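Local structure of ATP-dependent Clp endopeptidase (Clostridium difficile, 3FES) at residues A[55-60]-A[124-129]; A[35-40]-A[112-117]; A[24-29]-A[61-66]. The protein probably serves as the N-terminal domain of the ClpC chaperone, helping the ATP-dependent Clp protease take up substrates or adaptor proteins. All blocks are in the same frame, centred on the assembly; numbering follows the deposited sequence. Where two conformers were deposited one is given.

Contact 1: residues A[55-60]-A[124-129]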
loop_
_atom_site.group_PDB
_atom_site.type_symbol
_atom_site.label_atom_id
_atom_site.label_comp_id
_atom_site.label_asym_id
_atom_site.label_seq_id
_atom_site.Cartn_x
_atom_site.Cartn_y
_atom_site.Cartn_z
ATOM N N VAL A 55 9.648 -7.818 -7.394
ATOM C CA VAL A 55 8.857 -8.152 -8.561
ATOM C C VAL A 55 9.044 -7.118 -9.669
ATOM O O VAL A 55 8.583 -7.336 -10.788
ATOM C CB VAL A 55 7.324 -8.354 -8.248
ATOM C CG1 VAL A 55 7.119 -9.274 -7.027
ATOM C CG2 VAL A 55 6.598 -7.022 -8.084
ATOM N N GLY A 56 9.676 -5.986 -9.356
ATOM C CA GLY A 56 10.050 -5.029 -10.407
ATOM C C GLY A 56 9.572 -3.578 -10.374
ATOM O O GLY A 56 9.966 -2.792 -11.232
ATOM N N PHE A 57 8.727 -3.196 -9.417
ATOM C CA PHE A 57 8.270 -1.811 -9.351
ATOM C C PHE A 57 9.329 -0.847 -8.848
ATOM O O PHE A 57 10.152 -1.195 -7.984
ATOM C CB PHE A 57 7.077 -1.674 -8.425
ATOM C CG PHE A 57 5.872 -2.410 -8.893
ATOM C CD1 PHE A 57 5.468 -3.577 -8.250
ATOM C CD2 PHE A 57 5.162 -1.963 -10.001
ATOM C CE1 PHE A 57 4.347 -4.259 -8.692
ATOM C CE2 PHE A 57 4.033 -2.651 -10.461
ATOM C CZ PHE A 57 3.640 -3.790 -9.830
ATOM N N THR A 58 9.263 0.381 -9.351
ATOM C CA THR A 58 10.030 1.497 -8.792
ATOM C C THR A 58 9.037 2.554 -8.365
ATOM O O THR A 58 7.879 2.523 -8.795
ATOM C CB THR A 58 10.936 2.152 -9.853
ATOM O OG1 THR A 58 10.144 2.461 -11.003
ATOM C CG2 THR A 58 12.073 1.210 -10.262
ATOM N N GLU A 59 9.473 3.505 -7.542
ATOM C CA GLU A 59 8.610 4.623 -7.205
ATOM C C GLU A 59 8.162 5.414 -8.445
ATOM O O GLU A 59 6.987 5.792 -8.558
ATOM C CB GLU A 59 9.325 5.580 -6.261
ATOM C CG GLU A 59 9.928 4.943 -5.063
ATOM C CD GLU A 59 10.506 5.992 -4.148
ATOM O OE1 GLU A 59 10.276 7.195 -4.431
ATOM O OE2 GLU A 59 11.176 5.618 -3.152
ATOM N N ALA A 60 9.099 5.667 -9.368
ATOM C CA ALA A 60 8.809 6.411 -10.591
ATOM C C ALA A 60 7.751 5.716 -11.439
ATOM O O ALA A 60 6.837 6.372 -11.938
ATOM C CB ALA A 60 10.098 6.659 -11.413
ATOM N N LYS A 124 -5.462 -2.638 -10.001
ATOM C CA LYS A 124 -5.445 -2.363 -11.447
ATOM C C LYS A 124 -4.011 -2.204 -11.945
ATOM O O LYS A 124 -3.658 -2.688 -13.013
ATOM C CB LYS A 124 -6.295 -1.129 -11.804
ATOM C CG LYS A 124 -7.772 -1.440 -11.865
ATOM C CD LYS A 124 -8.618 -0.222 -12.188
ATOM C CE LYS A 124 -10.082 -0.583 -12.084
ATOM N NZ LYS A 124 -10.969 0.538 -12.469
ATOM N N ILE A 125 -3.186 -1.539 -11.146
ATOM C CA ILE A 125 -1.787 -1.347 -11.493
ATOM C C ILE A 125 -1.028 -2.681 -11.416
ATOM O O ILE A 125 -0.246 -2.983 -12.302
ATOM C CB ILE A 125 -1.107 -0.290 -10.577
ATOM C CG1 ILE A 125 -1.696 1.113 -10.855
ATOM C CG2 ILE A 125 0.447 -0.348 -10.751
ATOM C CD1 ILE A 125 -1.270 2.197 -9.844
ATOM N N LEU A 126 -1.245 -3.464 -10.357
ATOM C CA LEU A 126 -0.602 -4.791 -10.280
ATOM C C LEU A 126 -1.020 -5.667 -11.483
ATOM O O LEU A 126 -0.192 -6.346 -12.103
ATOM C CB LEU A 126 -0.958 -5.497 -8.985
ATOM C CG LEU A 126 -0.444 -4.758 -7.739
ATOM C CD1 LEU A 126 -1.075 -5.398 -6.518
ATOM C CD2 LEU A 126 1.059 -4.873 -7.676
ATOM N N ASN A 127 -2.305 -5.639 -11.796
ATOM C CA ASN A 127 -2.812 -6.439 -12.910
ATOM C C ASN A 127 -2.247 -5.991 -14.248
ATOM O O ASN A 127 -1.890 -6.824 -15.100
ATOM C CB ASN A 127 -4.343 -6.361 -12.954
ATOM C CG ASN A 127 -4.989 -7.056 -11.769
ATOM O OD1 ASN A 127 -4.356 -7.854 -11.098
ATOM N ND2 ASN A 127 -6.252 -6.739 -11.498
ATOM N N TYR A 128 -2.193 -4.675 -14.443
ATOM C CA TYR A 128 -1.687 -4.074 -15.693
ATOM C C TYR A 128 -0.240 -4.500 -15.928
ATOM O O TYR A 128 0.156 -4.879 -17.059
ATOM C CB TYR A 128 -1.800 -2.529 -15.612
ATOM C CG TYR A 128 -1.376 -1.823 -16.880
ATOM C CD1 TYR A 128 -2.308 -1.524 -17.881
ATOM C CD2 TYR A 128 -0.034 -1.455 -17.085
ATOM C CE1 TYR A 128 -1.919 -0.882 -19.067
ATOM C CE2 TYR A 128 0.366 -0.818 -18.267
ATOM C CZ TYR A 128 -0.583 -0.538 -19.240
ATOM O OH TYR A 128 -0.194 0.094 -20.389
ATOM N N ALA A 129 0.545 -4.464 -14.847
ATOM C CA ALA A 129 1.938 -4.902 -14.874
ATOM C C ALA A 129 2.084 -6.427 -14.992
ATOM O O ALA A 129 3.168 -6.909 -15.230
ATOM C CB ALA A 129 2.692 -4.392 -13.612
#

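Contact 2: residues A[35-40]-A[112-117]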
loop_
_atom_site.group_PDB
_atom_site.type_symbol
_atom_site.label_atom_id
_atom_site.label_comp_id
_atom_site.label_asym_id
_atom_site.label_seq_id
_atom_site.Cartn_x
_atom_site.Cartn_y
_atom_site.Cartn_z
ATOM N N HIS A 35 -2.239 4.927 -3.426
ATOM C CA HIS A 35 -1.322 5.723 -2.637
ATOM C C HIS A 35 -0.712 4.916 -1.510
ATOM O O HIS A 35 0.452 5.111 -1.196
ATOM C CB HIS A 35 -2.021 6.921 -2.033
ATOM C CG HIS A 35 -2.741 7.771 -3.030
ATOM N ND1 HIS A 35 -2.095 8.564 -3.950
ATOM C CD2 HIS A 35 -4.061 7.949 -3.240
ATOM C CE1 HIS A 35 -2.989 9.212 -4.672
ATOM N NE2 HIS A 35 -4.186 8.872 -4.244
ATOM N N ILE A 36 -1.501 4.043 -0.888
ATOM C CA ILE A 36 -0.966 3.135 0.131
ATOM C C ILE A 36 0.113 2.245 -0.514
ATOM O O ILE A 36 1.179 2.020 0.061
ATOM C CB ILE A 36 -2.094 2.252 0.738
ATOM C CG1 ILE A 36 -3.167 3.115 1.432
ATOM C CG2 ILE A 36 -1.500 1.215 1.730
ATOM C CD1 ILE A 36 -4.362 2.312 1.901
ATOM N N LEU A 37 -0.174 1.710 -1.713
ATOM C CA LEU A 37 0.845 0.905 -2.405
ATOM C C LEU A 37 2.155 1.682 -2.650
ATOM O O LEU A 37 3.279 1.158 -2.423
ATOM C CB LEU A 37 0.261 0.382 -3.738
ATOM C CG LEU A 37 1.135 -0.651 -4.457
ATOM C CD1 LEU A 37 1.084 -1.995 -3.758
ATOM C CD2 LEU A 37 0.602 -0.831 -5.864
ATOM N N LEU A 38 2.019 2.935 -3.085
ATOM C CA LEU A 38 3.184 3.777 -3.319
ATOM C C LEU A 38 3.863 4.101 -1.988
ATOM O O LEU A 38 5.100 4.111 -1.895
ATOM C CB LEU A 38 2.778 5.080 -4.020
ATOM C CG LEU A 38 3.868 6.126 -4.306
ATOM C CD1 LEU A 38 5.089 5.534 -5.050
ATOM C CD2 LEU A 38 3.248 7.287 -5.059
ATOM N N GLY A 39 3.050 4.326 -0.959
ATOM C CA GLY A 39 3.605 4.554 0.392
ATOM C C GLY A 39 4.443 3.366 0.896
ATOM O O GLY A 39 5.507 3.558 1.529
ATOM N N LEU A 40 3.941 2.149 0.674
ATOM C CA LEU A 40 4.654 0.914 1.031
ATOM C C LEU A 40 5.996 0.813 0.303
ATOM O O LEU A 40 6.991 0.424 0.913
ATOM C CB LEU A 40 3.808 -0.350 0.770
ATOM C CG LEU A 40 2.512 -0.498 1.631
ATOM C CD1 LEU A 40 1.590 -1.559 0.974
ATOM C CD2 LEU A 40 2.921 -0.863 3.094
ATOM N N LEU A 112 -0.767 -7.586 2.020
ATOM C CA LEU A 112 -1.683 -8.748 1.965
ATOM C C LEU A 112 -3.149 -8.293 1.767
ATOM O O LEU A 112 -3.948 -8.875 1.007
ATOM C CB LEU A 112 -1.614 -9.486 3.289
ATOM C CG LEU A 112 -1.806 -10.986 3.425
ATOM C CD1 LEU A 112 -1.249 -11.758 2.234
ATOM C CD2 LEU A 112 -1.023 -11.335 4.698
ATOM N N ALA A 113 -3.493 -7.265 2.528
ATOM C CA ALA A 113 -4.852 -6.717 2.521
ATOM C C ALA A 113 -5.197 -6.029 1.205
ATOM O O ALA A 113 -6.330 -6.181 0.710
ATOM C CB ALA A 113 -4.964 -5.701 3.702
ATOM N N ILE A 114 -4.235 -5.288 0.634
ATOM C CA ILE A 114 -4.430 -4.670 -0.690
ATOM C C ILE A 114 -4.789 -5.770 -1.675
ATOM O O ILE A 114 -5.798 -5.690 -2.386
ATOM C CB ILE A 114 -3.169 -3.904 -1.173
ATOM C CG1 ILE A 114 -3.028 -2.583 -0.379
ATOM C CG2 ILE A 114 -3.305 -3.510 -2.668
ATOM C CD1 ILE A 114 -1.703 -1.843 -0.682
ATOM N N ILE A 115 -3.970 -6.805 -1.706
ATOM C CA ILE A 115 -4.191 -7.941 -2.653
ATOM C C ILE A 115 -5.525 -8.658 -2.435
ATOM O O ILE A 115 -6.294 -8.916 -3.398
ATOM C CB ILE A 115 -3.008 -8.909 -2.601
ATOM C CG1 ILE A 115 -1.774 -8.197 -3.153
ATOM C CG2 ILE A 115 -3.290 -10.238 -3.432
ATOM C CD1 ILE A 115 -0.437 -8.938 -2.887
ATOM N N GLN A 116 -5.820 -8.969 -1.181
ATOM C CA GLN A 116 -7.091 -9.578 -0.813
ATOM C C GLN A 116 -8.313 -8.772 -1.187
ATOM O O GLN A 116 -9.323 -9.358 -1.616
ATOM C CB GLN A 116 -7.149 -9.815 0.678
ATOM C CG GLN A 116 -6.689 -11.162 1.031
ATOM C CD GLN A 116 -7.632 -12.184 0.516
ATOM O OE1 GLN A 116 -8.839 -12.120 0.775
ATOM N NE2 GLN A 116 -7.113 -13.112 -0.265
ATOM N N GLU A 117 -8.218 -7.451 -1.034
ATOM C CA GLU A 117 -9.347 -6.560 -1.338
ATOM C C GLU A 117 -9.720 -6.675 -2.829
ATOM O O GLU A 117 -10.907 -6.649 -3.201
ATOM C CB GLU A 117 -9.055 -5.111 -0.895
ATOM C CG GLU A 117 -10.312 -4.241 -0.837
ATOM C CD GLU A 117 -10.728 -3.743 -2.218
ATOM O OE1 GLU A 117 -9.856 -3.735 -3.126
ATOM O OE2 GLU A 117 -11.915 -3.351 -2.411
#

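Contact 3: residues A[24-29]-A[61-66]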
loop_
_atom_site.group_PDB
_atom_site.type_symbol
_atom_site.label_atom_id
_atom_site.label_comp_id
_atom_site.label_asym_id
_atom_site.label_seq_id
_atom_site.Cartn_x
_atom_site.Cartn_y
_atom_site.Cartn_z
ATOM N N LYS A 24 -0.902 14.137 -1.439
ATOM C CA LYS A 24 -0.792 15.579 -1.404
ATOM C C LYS A 24 0.054 16.121 -2.563
ATOM O O LYS A 24 -0.339 17.109 -3.228
ATOM C CB LYS A 24 -0.167 16.034 -0.084
ATOM C CG LYS A 24 -1.112 15.981 1.111
ATOM C CD LYS A 24 -0.373 16.587 2.324
ATOM C CE LYS A 24 -1.058 16.256 3.622
ATOM N NZ LYS A 24 -1.646 17.489 4.203
ATOM N N SER A 25 1.213 15.488 -2.758
ATOM C CA SER A 25 2.155 15.821 -3.818
ATOM C C SER A 25 1.491 15.857 -5.175
ATOM O O SER A 25 1.803 16.722 -5.987
ATOM C CB SER A 25 3.296 14.811 -3.867
ATOM O OG SER A 25 4.231 15.075 -2.852
ATOM N N LEU A 26 0.589 14.905 -5.405
ATOM C CA LEU A 26 -0.106 14.756 -6.696
ATOM C C LEU A 26 -1.391 15.590 -6.819
ATOM O O LEU A 26 -2.088 15.524 -7.851
ATOM C CB LEU A 26 -0.425 13.283 -6.924
ATOM C CG LEU A 26 0.783 12.344 -6.962
ATOM C CD1 LEU A 26 0.313 10.926 -6.892
ATOM C CD2 LEU A 26 1.695 12.629 -8.219
ATOM N N GLY A 27 -1.690 16.391 -5.797
ATOM C CA GLY A 27 -2.936 17.162 -5.739
ATOM C C GLY A 27 -4.172 16.266 -5.606
ATOM O O GLY A 27 -5.250 16.592 -6.133
ATOM N N HIS A 28 -4.021 15.146 -4.899
ATOM C CA HIS A 28 -5.132 14.212 -4.657
ATOM C C HIS A 28 -5.597 14.395 -3.214
ATOM O O HIS A 28 -4.786 14.256 -2.290
ATOM C CB HIS A 28 -4.667 12.765 -4.869
ATOM C CG HIS A 28 -4.255 12.470 -6.271
ATOM N ND1 HIS A 28 -3.632 11.294 -6.636
ATOM C CD2 HIS A 28 -4.341 13.217 -7.401
ATOM C CE1 HIS A 28 -3.383 11.317 -7.935
ATOM N NE2 HIS A 28 -3.793 12.477 -8.420
ATOM N N ASN A 29 -6.870 14.686 -2.982
ATOM C CA ASN A 29 -7.311 14.917 -1.594
ATOM C C ASN A 29 -7.907 13.666 -0.939
ATOM O O ASN A 29 -8.321 13.689 0.205
ATOM C CB ASN A 29 -8.234 16.126 -1.469
ATOM C CG ASN A 29 -9.394 16.083 -2.435
ATOM O OD1 ASN A 29 -9.837 15.011 -2.850
ATOM N ND2 ASN A 29 -9.857 17.253 -2.839
ATOM N N TYR A 61 7.843 4.396 -11.577
ATOM C CA TYR A 61 6.833 3.661 -12.346
ATOM C C TYR A 61 5.438 3.789 -11.724
ATOM O O TYR A 61 4.469 4.135 -12.406
ATOM C CB TYR A 61 7.198 2.189 -12.496
ATOM C CG TYR A 61 6.104 1.369 -13.140
ATOM C CD1 TYR A 61 6.054 1.199 -14.526
ATOM C CD2 TYR A 61 5.106 0.779 -12.370
ATOM C CE1 TYR A 61 5.036 0.443 -15.125
ATOM C CE2 TYR A 61 4.081 0.019 -12.957
ATOM C CZ TYR A 61 4.051 -0.143 -14.323
ATOM O OH TYR A 61 3.044 -0.891 -14.895
ATOM N N LEU A 62 5.337 3.507 -10.432
ATOM C CA LEU A 62 4.033 3.580 -9.752
ATOM C C LEU A 62 3.388 4.954 -9.829
ATOM O O LEU A 62 2.207 5.083 -10.164
ATOM C CB LEU A 62 4.175 3.176 -8.290
ATOM C CG LEU A 62 4.371 1.706 -7.963
ATOM C CD1 LEU A 62 4.307 1.585 -6.416
ATOM C CD2 LEU A 62 3.280 0.858 -8.623
ATOM N N GLU A 63 4.167 5.970 -9.485
ATOM C CA GLU A 63 3.753 7.357 -9.657
ATOM C C GLU A 63 3.275 7.700 -11.056
ATOM O O GLU A 63 2.220 8.316 -11.208
ATOM C CB GLU A 63 4.878 8.291 -9.305
ATOM C CG GLU A 63 4.725 8.912 -7.982
ATOM C CD GLU A 63 5.741 9.993 -7.757
ATOM O OE1 GLU A 63 5.342 11.061 -7.240
ATOM O OE2 GLU A 63 6.937 9.775 -8.102
ATOM N N GLY A 64 4.045 7.313 -12.073
ATOM C CA GLY A 64 3.649 7.546 -13.469
ATOM C C GLY A 64 2.305 6.917 -13.798
ATOM O O GLY A 64 1.457 7.547 -14.438
ATOM N N LYS A 65 2.111 5.666 -13.364
ATOM C CA LYS A 65 0.855 4.945 -13.611
ATOM C C LYS A 65 -0.329 5.590 -12.896
ATOM O O LYS A 65 -1.439 5.648 -13.438
ATOM C CB LYS A 65 0.967 3.469 -13.207
ATOM C CG LYS A 65 1.834 2.594 -14.135
ATOM C CD LYS A 65 1.450 2.681 -15.632
ATOM C CE LYS A 65 -0.059 2.470 -15.859
ATOM N NZ LYS A 65 -0.448 2.640 -17.291
ATOM N N ILE A 66 -0.078 6.091 -11.692
ATOM C CA ILE A 66 -1.104 6.765 -10.926
ATOM C C ILE A 66 -1.526 8.024 -11.673
ATOM O O ILE A 66 -2.717 8.242 -11.881
ATOM C CB ILE A 66 -0.624 7.099 -9.500
ATOM C CG1 ILE A 66 -0.511 5.809 -8.678
ATOM C CG2 ILE A 66 -1.596 8.086 -8.814
ATOM C CD1 ILE A 66 0.163 6.056 -7.266
#

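Contact 1: residues A[55-60]-A[124-129]
F57 and L126 share the same first torsion, chi1 -64° and -63°, which sets CG anti to the carbonyl carbon and beside the backbone N, and brings the outer end of the phenyl ring against one leucine methyl, CD2. In the all-helical fold of the Clp N-terminal domain, F57 sits at the joint between helix 47-55 and helix 59-70 and reaches across to helix 120-129. G56 ends the first helix in a Schellman motif, with a positive phi of 123°, and T58 is the N-cap of the next helix, its OG1 bonded to the backbone N of Y61. F57, caught between the two, directs its CB at helix 120-129.

L126 crosses the phenylalanine side chain at about a right angle and spends its single methyl on two ring atoms: CD2 lies 3.5 Å from F57 CE1 and equally far from F57 CZ. One turn of chain further on, the A129 methyl meets the other corner, with CB 3.8 Å from F57 CE2. I125 adds a looser touch, its CG2 standing 4.3 Å from F57 CE2. All three methyls approach the ring obliquely. No hydrogen bond links the segments, so dispersion and the exclusion of water account for the attraction.

Other elements complete the setting: the ring also packs against L41 of helix 33-43, L62 of helix 59-70 and V131, and L126 against N132 and T135 of helix 132-142. A129 forms the partly exposed margin of the patch, and its methyl reaches past the corner of the ring toward its tip, CB lying 3.9 Å from F57 CZ.

Contact 2: residues A[35-40]-A[112-117]
Segments 35-40 of helix 33-43 and 112-117 of helix 107-117 run roughly antiparallel, their axes 11.1 Å apart at closest approach and 150° between their N-to-C directions, with L37 and I114 bringing the backbones nearest. This is helix-helix packing in the middle of the all-helical Clp N-terminal domain, with the centre of the contact about 3 Å from the centre of the chain, and on the side of helix 107-117 it rests on one residue.

I114 places CG1 anti to its carbonyl carbon (chi1 -74°) and then runs on extended, so that CD1 becomes the leading atom. That methyl enters among three side chains of the facing helix. L40 comes to meet it tip to tip, its CD1 3.7 Å from I114 CD1. I36, one turn earlier, slides past in the opposite direction and offers its branch methyl, CG2, at 3.9 Å from I114 CD1. L37 crosses at about a right angle and is the loosest of the three. All four residues are buried and nothing polar is exchanged between their side chains. I110, a turn before I114, extends the apolar surface against I36 and L40. I114 CD1 also reaches the facing backbone, 4.0 Å from L37 N.

Contact 3: residues A[24-29]-A[61-66]
L26 lays its CD1 against I66 of helix 59-70, 3.9 Å from I66 CG2, the two side chains crossing at about a right angle. With its other branch it meets a carboxylate: L26 CD2 lies 4.1 Å from E63 OE1. H28 brings the edge of its ring rather than a face, since I66 CG2 lies near the ring plane, 3.8 Å from H28 CE1. One methyl of I66 therefore serves both partners, and it can do so because CG2 is anti to the backbone N (chi1 -71° for CG1). Within its own segment, L26 CB sits 3.6 Å above the plane of the H28 ring, over its centre.

The contact joins the end of helix 10-25 to the middle of helix 59-70. G27, with positive phi, closes the first helix in a Schellman motif, and the CB atoms of L26 and H28, on either side of G27, both point toward helix 59-70. H28 is held further by a hydrogen bond from NE2 to the carbonyl O of G71, and its ring meets that of H35 with the planes at about 65°.

No hydrogen bond or ion pair crosses the segments; the packing is mainly van der Waals, with L26 and I66 the purely apolar pair. The E63 carboxylate lies at the partly exposed margin, where solvent could help to stabilise its charge, whereas the buried imidazole relies on G71 for its NE2, which probably fixes the rotation of the ring.

How the contacts relate
All three contacts are buried, contact 2 wholly and centrally; contacts 1 and 3 have their centres about 12 and 13 Å from the centre of the chain, and each includes one partly exposed residue, A129 and E63. Helix 59-70 is common to contacts 1 and 3: its start follows F57, and its middle carries E63 and I66. I125 meets L62, and L38 of helix 33-43 packs on L62, E63 and I66, so the three contacts touch one another. Their chemistry shifts with place: aliphatic methyls alone in the centre, a phenyl ring among methyls in contact 1, and an imidazole and a carboxylate joining the apolar groups in contact 3.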